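Local coordinates for predicted protein (Acinetobacter sp. RUH2624, PDB 4MEA) that probably hydrolyses epoxides to diols, as a secreted Cif-type virulence factor with the alpha/beta hydrolase fold, at residues A[301-304]-A[305-309]. Numbering follows the deposited sequence.
Sequences PDTG and HWMVE
From G304 through H305 the loop that leaves strand 295-300 swings into helix 307-323, and W306, the N-cap of that helix, sits at the centre of an inverse gamma turn. Across this bend M307 folds back over the loop: its CG lies 3.5 Å from G304 O, a van der Waals contact. T303 meets the same residue with its methyl, CG2 standing 4.1 Å from M307 CA and 4.3 Å from M307 CG. A chi1 of -58° sets T303 OG1 beside the backbone N and opposite the carbonyl carbon, which leaves CG2 anti to N and facing M307. OG1 donates to P301 O at 2.9 Å, from above the carbonyl plane, 45° out of it; N311 ND2 also bonds OG1, so the hydroxyl has a partner in both the loop and the helix. E310 ties the turn from the helix side, OE1 taking G304 N and OE2 taking W306 N.

CB of H305 points away from the loop, and the ring reaches neither T303 nor G304. Instead H305 CD2, at the edge of the imidazole, lies 3.5 Å above one face of the W306 indole, offset towards its rim, the two rings turned steeply against each other. W306 NE1 is hydrogen-bonded to I208 O, which holds the indole in place. Both imidazole nitrogens are engaged: NE2 with D134 OD1 and ND1 with D158 OD2. By family, D134 is probably the nucleophile, at the elbow after strand 128-133, and D158 the acid partner of H305; the turn, held from the helix by E310, probably fixes the histidine between the two carboxylates.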
loop_
_atom_site.group_PDB
_atom_site.type_symbol
_atom_site.label_atom_id
_atom_site.label_comp_id
_atom_site.label_asym_id
_atom_site.label_seq_id
_atom_site.Cartn_x
_atom_site.Cartn_y
_atom_site.Cartn_z
ATOM N N PRO A 301 -0.378 -3.229 -26.914
ATOM C CA PRO A 301 -0.698 -4.592 -26.460
ATOM C C PRO A 301 0.527 -5.334 -25.915
ATOM O O PRO A 301 1.650 -5.042 -26.336
ATOM C CB PRO A 301 -1.236 -5.277 -27.728
ATOM C CG PRO A 301 -0.687 -4.475 -28.867
ATOM C CD PRO A 301 -0.538 -3.062 -28.370
ATOM N N ASP A 302 0.295 -6.259 -24.980
ATOM C CA ASP A 302 1.330 -7.146 -24.441
ATOM C C ASP A 302 2.514 -6.382 -23.857
ATOM O O ASP A 302 3.606 -6.937 -23.725
ATOM C CB ASP A 302 1.833 -8.116 -25.514
ATOM C CG ASP A 302 0.742 -9.039 -26.027
ATOM O OD1 ASP A 302 -0.111 -9.466 -25.214
ATOM O OD2 ASP A 302 0.735 -9.331 -27.245
ATOM N N THR A 303 2.283 -5.119 -23.507
ATOM C CA THR A 303 3.331 -4.233 -22.998
ATOM C C THR A 303 2.973 -3.751 -21.600
ATOM O O THR A 303 1.862 -3.272 -21.363
ATOM C CB THR A 303 3.530 -2.999 -23.916
ATOM O OG1 THR A 303 3.860 -3.437 -25.237
ATOM C CG2 THR A 303 4.656 -2.081 -23.383
ATOM N N GLY A 304 3.914 -3.897 -20.676
ATOM C CA GLY A 304 3.710 -3.465 -19.305
ATOM C C GLY A 304 4.127 -2.016 -19.109
ATOM O O GLY A 304 4.248 -1.261 -20.066
ATOM N N HIS A 305 4.366 -1.643 -17.858
ATOM C CA HIS A 305 4.676 -0.267 -17.472
ATOM C C HIS A 305 6.007 0.275 -18.017
ATOM O O HIS A 305 6.124 1.459 -18.337
ATOM C CB HIS A 305 4.666 -0.180 -15.944
ATOM C CG HIS A 305 4.846 1.205 -15.413
ATOM N ND1 HIS A 305 3.929 2.212 -15.637
ATOM C CD2 HIS A 305 5.831 1.747 -14.657
ATOM C CE1 HIS A 305 4.346 3.319 -15.046
ATOM N NE2 HIS A 305 5.499 3.065 -14.448
ATOM N N TRP A 306 7.013 -0.586 -18.113
ATOM C CA TRP A 306 8.351 -0.147 -18.505
ATOM C C TRP A 306 8.437 -0.176 -20.029
ATOM O O TRP A 306 9.075 -1.051 -20.619
ATOM C CB TRP A 306 9.406 -1.043 -17.842
ATOM C CG TRP A 306 9.057 -1.324 -16.404
ATOM C CD1 TRP A 306 8.611 -2.501 -15.881
ATOM C CD2 TRP A 306 9.089 -0.387 -15.319
ATOM N NE1 TRP A 306 8.376 -2.363 -14.533
ATOM C CE2 TRP A 306 8.661 -1.075 -14.162
ATOM C CE3 TRP A 306 9.436 0.967 -15.213
ATOM C CZ2 TRP A 306 8.576 -0.458 -12.912
ATOM C CZ3 TRP A 306 9.351 1.586 -13.960
ATOM C CH2 TRP A 306 8.920 0.870 -12.830
ATOM N N MET A 307 7.792 0.808 -20.652
ATOM C CA MET A 307 7.366 0.689 -22.040
ATOM C C MET A 307 8.497 0.647 -23.059
ATOM O O MET A 307 8.392 -0.050 -24.062
ATOM C CB MET A 307 6.374 1.796 -22.386
ATOM C CG MET A 307 5.105 1.771 -21.526
ATOM S SD MET A 307 4.010 3.143 -21.937
ATOM C CE MET A 307 3.573 2.755 -23.629
ATOM N N VAL A 308 9.569 1.393 -22.806
ATOM C CA VAL A 308 10.724 1.375 -23.697
ATOM C C VAL A 308 11.566 0.090 -23.540
ATOM O O VAL A 308 12.027 -0.481 -24.536
ATOM C CB VAL A 308 11.591 2.645 -23.524
ATOM C CG1 VAL A 308 12.825 2.583 -24.418
ATOM C CG2 VAL A 308 10.751 3.885 -23.839
ATOM N N GLU A 309 11.749 -0.380 -22.309
ATOM C CA GLU A 309 12.402 -1.679 -22.100
ATOM C C GLU A 309 11.653 -2.800 -22.840
ATOM O O GLU A 309 12.262 -3.616 -23.522
ATOM C CB GLU A 309 12.497 -2.035 -20.606
ATOM C CG GLU A 309 13.434 -1.161 -19.766
ATOM C CD GLU A 309 14.907 -1.545 -19.905
ATOM O OE1 GLU A 309 15.724 -1.051 -19.092
ATOM O OE2 GLU A 309 15.245 -2.335 -20.818
#